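Long-range contacts in pseudouridine synthase (Pyrococcus abyssi, PDB 2AUS), which probably isomerises uridine to pseudouridine in RNA, as the Cbf5 member of the TruB family of pseudouridine synthases: residues A[16-25]-A[271-279]; A[295-304]-A[316-325]. One frame throughout, in Å; residues are numbered along the deposited sequence.

Interaction 1 (A[16-25]-A[271-279]); sequences REVIVKDDKA and VPGIVKLNA
The Asn278 side chain crosses that of Arg16 at about a right angle, Asn278 ND2 lying 3.7 Å from Arg16 CB. Asn278 ND2 also donates to Glu17 O at 3.3 Å, in the plane of its own amide but well above the carbonyl plane; Ala279 N reaches that oxygen from the opposite face at 2.9 Å. With CG anti to the carbonyl carbon (chi1 -78°), Asn278 can also turn OD1 to Lys252 N on the next strand, and the amide is fixed from both ends. Without the amide, as with an alanine here, Lys252 N would probably lose this acceptor and Glu17 O one of its two donors from 271-279.

Strand 18-20 runs antiparallel to 274-278 as an outer strand of the PUA-domain sheet. Ile19 and Leu277 exchange two backbone bonds, the one from Ile19 N to Leu277 O almost straight at 177°. A classic bulge at Val275 and Lys276, opposite Trp254, lies where Val275 O takes both Lys21 N (2.6 Å) and Asp22 N (2.8 Å). There Ala25 CB presses tightly on Val275 CG2, 3.4 Å away. Lys21 stretches past Ile274, its CE 3.7 Å from Val271 CG1, and bends at the end to give NZ to Met309 O and Arg312 O. Backbone amides and carbonyls do most of the joining, so the N-terminal segment is held on the sheet largely by main-chain bonding.

Interaction 2 (A[295-304]-A[316-325]); sequences ELVALGKAMM and IAVDVEKVFM
Two carbonyls of strand 296-302 each take a pair of amides from 316-325. Val297 O receives Phe324 N at 2.8 Å and Met325 N from farther off, while Leu299 O is gripped by Glu321 N at 3.0 Å, in the carbonyl plane, and by Lys322 N, tilted from it. The second pair marks a classic bulge, Glu321 and Lys322 both facing Leu299. Leu299 N answers to Lys322 O, and beyond the bulge Lys301 and Asp319 bond in both directions before Met303 N closes the row on Ala317 O at 2.8 Å.

These antiparallel strands belong to the PUA domain, where 296-302 lies between 286-291 and 316-323. Gly300 sits at a tight point: a CB there would probably clash with Val318 CG1, which already lies 3.7 Å from Gly300 CA.

At the Phe324 end the packing is apolar. CG of Phe324 stands anti to the carbonyl carbon (chi1 -66°), which brings the ring against strand 296-302. Leu299 CG meets the ring edge at Phe324 CE2, 3.7 Å away, and Leu296 CD2 comes obliquely to CD2 of the same ring. On the face carrying Ala298, Ala298 CB touches Val320 CG1 at 3.8 Å. Val297 CG1 leans on Met325 CB, with helix 257-264 against both side chains. Toward the opposite end, Met303 CG lies against Ile316 CG2, and Met304 reaches helix 306-311 at Met309.

Both contacts belong to one sheet, interaction 1 at an outermost strand and interaction 2 between strands deeper in the order, their centres about 15 Å apart. Interaction 1 is partly buried and joins segments far apart in sequence; interaction 2 is buried and pairs strands separated by a short connection containing helix 306-311. That helix also packs on residues of both. Direct touching comes through Ile274 CD1 and Ala317 CB, 3.7 Å apart, and through Val271 CG2 on the sulfur of Met304. Beyond backbone pairing, 16-25 with 271-279 adds one side-chain amide bond and a few small apolar touches, while Lys21 turns its charge to the 306-311 region; 295-304 with 316-325 adds more extensive leucine, valine, phenylalanine and methionine packing.

Interaction 1 (A[16-25]-A[271-279])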
# COMPACT_ATOMS: atom_id res chain seq x y z
N ARG A 16 27.02 -34.18 -2.57
CA ARG A 16 26.98 -35.59 -2.22
C ARG A 16 27.73 -36.38 -3.29
O ARG A 16 27.82 -35.96 -4.45
CB ARG A 16 25.54 -36.10 -2.14
CG ARG A 16 24.63 -35.32 -1.22
CD ARG A 16 23.29 -36.03 -1.05
NE ARG A 16 22.35 -35.26 -0.24
CZ ARG A 16 21.84 -34.09 -0.60
NH1 ARG A 16 22.18 -33.54 -1.76
NH2 ARG A 16 20.99 -33.46 0.20
N GLU A 17 28.26 -37.52 -2.89
CA GLU A 17 28.99 -38.40 -3.79
C GLU A 17 27.99 -39.07 -4.74
O GLU A 17 26.85 -39.33 -4.36
CB GLU A 17 29.73 -39.43 -2.96
CG GLU A 17 30.72 -40.29 -3.70
CD GLU A 17 31.78 -40.84 -2.77
OE1 GLU A 17 32.60 -40.03 -2.27
OE2 GLU A 17 31.80 -42.06 -2.54
N VAL A 18 28.40 -39.33 -5.98
CA VAL A 18 27.55 -39.98 -6.96
C VAL A 18 28.09 -41.38 -7.26
O VAL A 18 29.27 -41.55 -7.53
CB VAL A 18 27.50 -39.18 -8.29
CG1 VAL A 18 26.68 -39.95 -9.32
CG2 VAL A 18 26.89 -37.81 -8.06
N ILE A 19 27.21 -42.37 -7.21
CA ILE A 19 27.61 -43.74 -7.48
C ILE A 19 26.94 -44.23 -8.76
O ILE A 19 25.72 -44.25 -8.86
CB ILE A 19 27.22 -44.67 -6.31
CG1 ILE A 19 27.85 -44.14 -5.01
CG2 ILE A 19 27.68 -46.09 -6.60
CD1 ILE A 19 27.52 -44.95 -3.79
N VAL A 20 27.76 -44.59 -9.74
CA VAL A 20 27.27 -45.06 -11.03
C VAL A 20 26.96 -46.54 -11.04
O VAL A 20 27.81 -47.38 -10.74
CB VAL A 20 28.28 -44.76 -12.15
CG1 VAL A 20 27.74 -45.26 -13.47
CG2 VAL A 20 28.54 -43.27 -12.23
N LYS A 21 25.72 -46.86 -11.39
CA LYS A 21 25.26 -48.24 -11.45
C LYS A 21 25.43 -48.73 -12.89
O LYS A 21 25.91 -49.83 -13.13
CB LYS A 21 23.80 -48.29 -11.00
CG LYS A 21 23.20 -49.67 -10.77
CD LYS A 21 21.76 -49.52 -10.28
CE LYS A 21 21.00 -50.84 -10.27
NZ LYS A 21 21.53 -51.79 -9.27
N ASP A 22 25.05 -47.89 -13.86
CA ASP A 22 25.13 -48.23 -15.28
C ASP A 22 26.08 -47.29 -16.00
O ASP A 22 25.67 -46.22 -16.46
CB ASP A 22 23.74 -48.13 -15.92
CG ASP A 22 23.70 -48.71 -17.33
OD1 ASP A 22 24.68 -48.55 -18.09
OD2 ASP A 22 22.66 -49.31 -17.70
N ASP A 23 27.35 -47.69 -16.14
CA ASP A 23 28.37 -46.86 -16.79
C ASP A 23 28.14 -46.61 -18.27
O ASP A 23 28.69 -45.67 -18.84
CB ASP A 23 29.76 -47.48 -16.63
CG ASP A 23 30.07 -47.91 -15.22
OD1 ASP A 23 29.67 -47.19 -14.28
OD2 ASP A 23 30.72 -48.97 -15.05
N LYS A 24 27.34 -47.46 -18.91
CA LYS A 24 27.10 -47.33 -20.34
C LYS A 24 25.87 -46.52 -20.74
O LYS A 24 25.71 -46.19 -21.92
CB LYS A 24 27.01 -48.72 -20.98
CG LYS A 24 28.20 -49.62 -20.71
CD LYS A 24 29.46 -49.12 -21.41
CE LYS A 24 30.64 -50.04 -21.13
NZ LYS A 24 31.88 -49.62 -21.86
N ALA A 25 25.02 -46.18 -19.77
CA ALA A 25 23.81 -45.43 -20.09
C ALA A 25 24.08 -44.14 -20.85
O ALA A 25 24.99 -43.39 -20.51
CB ALA A 25 23.03 -45.13 -18.82
N VAL A 271 14.33 -50.26 -9.66
CA VAL A 271 15.79 -50.34 -9.64
C VAL A 271 16.46 -50.44 -11.01
O VAL A 271 17.48 -49.79 -11.25
CB VAL A 271 16.24 -51.55 -8.76
CG1 VAL A 271 17.76 -51.72 -8.80
CG2 VAL A 271 15.75 -51.34 -7.33
N PRO A 272 15.91 -51.25 -11.92
CA PRO A 272 16.47 -51.42 -13.26
C PRO A 272 16.56 -50.13 -14.08
O PRO A 272 17.30 -50.07 -15.06
CB PRO A 272 15.51 -52.43 -13.91
CG PRO A 272 15.02 -53.23 -12.75
CD PRO A 272 14.77 -52.16 -11.71
N GLY A 273 15.80 -49.12 -13.68
CA GLY A 273 15.83 -47.86 -14.41
C GLY A 273 16.88 -46.88 -13.92
O GLY A 273 17.10 -45.84 -14.54
N ILE A 274 17.53 -47.21 -12.81
CA ILE A 274 18.55 -46.34 -12.22
C ILE A 274 19.91 -46.43 -12.91
O ILE A 274 20.44 -47.51 -13.12
CB ILE A 274 18.73 -46.67 -10.73
CG1 ILE A 274 17.38 -46.52 -10.02
CG2 ILE A 274 19.80 -45.78 -10.12
CD1 ILE A 274 17.41 -46.96 -8.57
N VAL A 275 20.47 -45.27 -13.25
CA VAL A 275 21.78 -45.23 -13.90
C VAL A 275 22.85 -44.91 -12.85
O VAL A 275 23.87 -45.59 -12.75
CB VAL A 275 21.81 -44.15 -15.00
CG1 VAL A 275 23.25 -43.93 -15.48
CG2 VAL A 275 20.92 -44.59 -16.17
N LYS A 276 22.59 -43.87 -12.06
CA LYS A 276 23.51 -43.46 -11.01
C LYS A 276 22.69 -42.71 -9.96
O LYS A 276 21.58 -42.26 -10.24
CB LYS A 276 24.59 -42.54 -11.60
CG LYS A 276 24.03 -41.35 -12.33
CD LYS A 276 25.07 -40.69 -13.21
CE LYS A 276 24.48 -39.48 -13.92
NZ LYS A 276 25.48 -38.84 -14.81
N LEU A 277 23.24 -42.60 -8.75
CA LEU A 277 22.55 -41.92 -7.66
C LEU A 277 23.50 -41.42 -6.58
O LEU A 277 24.66 -41.82 -6.51
CB LEU A 277 21.50 -42.83 -7.02
CG LEU A 277 21.65 -44.35 -6.83
CD1 LEU A 277 23.08 -44.78 -6.64
CD2 LEU A 277 20.78 -44.77 -5.64
N ASN A 278 22.99 -40.52 -5.74
CA ASN A 278 23.78 -39.98 -4.65
C ASN A 278 23.91 -41.02 -3.55
O ASN A 278 23.04 -41.88 -3.37
CB ASN A 278 23.10 -38.74 -4.07
CG ASN A 278 23.31 -37.51 -4.92
OD1 ASN A 278 22.42 -36.68 -5.05
ND2 ASN A 278 24.50 -37.39 -5.50
N ALA A 279 25.02 -40.95 -2.82
CA ALA A 279 25.25 -41.86 -1.72
C ALA A 279 24.42 -41.32 -0.55
O ALA A 279 23.88 -40.22 -0.62
CB ALA A 279 26.72 -41.87 -1.34
O HOH W 1 22.03 -38.08 1.22

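Interaction 2 (A[295-304]-A[316-325])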
# COMPACT_ATOMS: atom_id res chain seq x y z
N GLU A 295 17.40 -33.15 -15.89
CA GLU A 295 16.08 -32.51 -15.86
C GLU A 295 15.36 -33.19 -14.70
O GLU A 295 15.57 -34.37 -14.46
CB GLU A 295 15.27 -32.81 -17.13
CG GLU A 295 15.89 -32.34 -18.43
CD GLU A 295 15.41 -33.16 -19.61
OE1 GLU A 295 15.92 -34.29 -19.80
OE2 GLU A 295 14.50 -32.69 -20.33
N LEU A 296 14.52 -32.45 -13.99
CA LEU A 296 13.78 -33.03 -12.89
C LEU A 296 12.60 -33.83 -13.44
O LEU A 296 11.75 -33.29 -14.15
CB LEU A 296 13.27 -31.94 -11.96
CG LEU A 296 12.31 -32.38 -10.85
CD1 LEU A 296 13.03 -33.30 -9.88
CD2 LEU A 296 11.78 -31.13 -10.12
N VAL A 297 12.55 -35.11 -13.12
CA VAL A 297 11.44 -35.93 -13.59
C VAL A 297 10.30 -35.93 -12.57
O VAL A 297 9.14 -35.69 -12.90
CB VAL A 297 11.87 -37.39 -13.81
CG1 VAL A 297 10.67 -38.21 -14.30
CG2 VAL A 297 13.05 -37.46 -14.79
N ALA A 298 10.66 -36.21 -11.32
CA ALA A 298 9.67 -36.31 -10.26
C ALA A 298 10.28 -36.29 -8.87
O ALA A 298 11.47 -36.53 -8.71
CB ALA A 298 8.88 -37.60 -10.44
N LEU A 299 9.45 -35.99 -7.88
CA LEU A 299 9.88 -35.97 -6.49
C LEU A 299 9.27 -37.23 -5.90
O LEU A 299 8.17 -37.63 -6.30
CB LEU A 299 9.35 -34.73 -5.76
CG LEU A 299 10.06 -33.41 -6.07
CD1 LEU A 299 9.43 -32.27 -5.26
CD2 LEU A 299 11.54 -33.55 -5.73
N GLY A 300 9.98 -37.86 -4.98
CA GLY A 300 9.43 -39.07 -4.39
C GLY A 300 10.08 -39.46 -3.09
O GLY A 300 11.02 -38.81 -2.62
N LYS A 301 9.56 -40.53 -2.49
CA LYS A 301 10.06 -41.04 -1.23
C LYS A 301 10.86 -42.29 -1.55
O LYS A 301 10.35 -43.21 -2.18
CB LYS A 301 8.90 -41.37 -0.29
CG LYS A 301 9.33 -41.73 1.12
CD LYS A 301 8.15 -42.26 1.95
CE LYS A 301 7.04 -41.22 2.12
NZ LYS A 301 7.46 -40.04 2.96
N ALA A 302 12.12 -42.31 -1.13
CA ALA A 302 12.96 -43.47 -1.38
C ALA A 302 12.38 -44.66 -0.63
O ALA A 302 11.97 -44.53 0.52
CB ALA A 302 14.38 -43.19 -0.90
N MET A 303 12.35 -45.82 -1.29
CA MET A 303 11.82 -47.03 -0.69
C MET A 303 12.94 -47.92 -0.18
O MET A 303 12.72 -48.88 0.55
CB MET A 303 10.96 -47.80 -1.70
CG MET A 303 9.65 -47.09 -2.02
SD MET A 303 8.67 -46.75 -0.52
CE MET A 303 8.99 -45.02 -0.27
N MET A 304 14.16 -47.60 -0.60
CA MET A 304 15.33 -48.33 -0.17
C MET A 304 16.51 -47.37 -0.07
O MET A 304 16.40 -46.19 -0.40
CB MET A 304 15.64 -49.50 -1.11
CG MET A 304 15.46 -49.25 -2.59
SD MET A 304 15.77 -50.76 -3.56
CE MET A 304 14.16 -51.55 -3.50
N ILE A 316 10.74 -51.76 -6.24
CA ILE A 316 10.44 -50.34 -6.33
C ILE A 316 11.49 -49.56 -5.54
O ILE A 316 11.66 -49.77 -4.34
CB ILE A 316 9.05 -50.04 -5.78
CG1 ILE A 316 8.00 -50.75 -6.65
CG2 ILE A 316 8.79 -48.53 -5.77
CD1 ILE A 316 6.58 -50.59 -6.15
N ALA A 317 12.20 -48.67 -6.23
CA ALA A 317 13.22 -47.88 -5.57
C ALA A 317 12.63 -46.59 -5.00
O ALA A 317 13.04 -46.12 -3.95
CB ALA A 317 14.34 -47.56 -6.55
N VAL A 318 11.65 -46.03 -5.70
CA VAL A 318 11.03 -44.80 -5.24
C VAL A 318 9.52 -44.74 -5.44
O VAL A 318 9.01 -45.09 -6.51
CB VAL A 318 11.61 -43.56 -5.96
CG1 VAL A 318 10.95 -42.29 -5.42
CG2 VAL A 318 13.12 -43.49 -5.76
N ASP A 319 8.82 -44.30 -4.41
CA ASP A 319 7.37 -44.13 -4.49
C ASP A 319 7.16 -42.69 -4.94
O ASP A 319 7.27 -41.76 -4.15
CB ASP A 319 6.70 -44.37 -3.14
CG ASP A 319 6.06 -45.73 -3.05
OD1 ASP A 319 5.33 -46.11 -3.99
OD2 ASP A 319 6.28 -46.44 -2.03
N VAL A 320 6.87 -42.52 -6.22
CA VAL A 320 6.67 -41.20 -6.80
C VAL A 320 5.46 -40.48 -6.22
O VAL A 320 4.34 -40.99 -6.24
CB VAL A 320 6.54 -41.29 -8.33
CG1 VAL A 320 6.30 -39.92 -8.93
CG2 VAL A 320 7.82 -41.91 -8.91
N GLU A 321 5.68 -39.27 -5.72
CA GLU A 321 4.61 -38.48 -5.13
C GLU A 321 4.14 -37.38 -6.06
O GLU A 321 2.98 -36.97 -6.01
CB GLU A 321 5.09 -37.86 -3.81
CG GLU A 321 5.67 -38.88 -2.85
CD GLU A 321 6.00 -38.29 -1.49
OE1 GLU A 321 6.69 -37.25 -1.44
OE2 GLU A 321 5.56 -38.88 -0.47
N LYS A 322 5.03 -36.89 -6.92
CA LYS A 322 4.68 -35.85 -7.87
C LYS A 322 5.55 -35.91 -9.12
O LYS A 322 6.78 -35.96 -9.02
CB LYS A 322 4.80 -34.47 -7.21
CG LYS A 322 4.64 -33.30 -8.18
CD LYS A 322 3.25 -33.26 -8.82
CE LYS A 322 3.18 -32.18 -9.89
NZ LYS A 322 1.85 -32.15 -10.56
N VAL A 323 4.90 -35.93 -10.28
CA VAL A 323 5.59 -35.99 -11.56
C VAL A 323 5.60 -34.60 -12.20
O VAL A 323 4.57 -33.92 -12.22
CB VAL A 323 4.88 -36.97 -12.54
CG1 VAL A 323 5.54 -36.91 -13.90
CG2 VAL A 323 4.94 -38.38 -11.99
N PHE A 324 6.75 -34.18 -12.70
CA PHE A 324 6.88 -32.88 -13.36
C PHE A 324 7.08 -33.02 -14.86
O PHE A 324 6.58 -32.22 -15.64
CB PHE A 324 8.06 -32.12 -12.75
CG PHE A 324 7.84 -31.75 -11.33
CD1 PHE A 324 7.05 -30.65 -11.00
CD2 PHE A 324 8.35 -32.54 -10.31
CE1 PHE A 324 6.77 -30.35 -9.67
CE2 PHE A 324 8.08 -32.24 -8.98
CZ PHE A 324 7.28 -31.14 -8.66
N MET A 325 7.80 -34.06 -15.26
CA MET A 325 8.10 -34.35 -16.66
C MET A 325 6.84 -34.62 -17.51
O MET A 325 6.07 -35.52 -17.20
CB MET A 325 9.01 -35.58 -16.70
CG MET A 325 9.36 -36.11 -18.08
SD MET A 325 10.44 -35.00 -18.96
CE MET A 325 11.91 -35.08 -17.89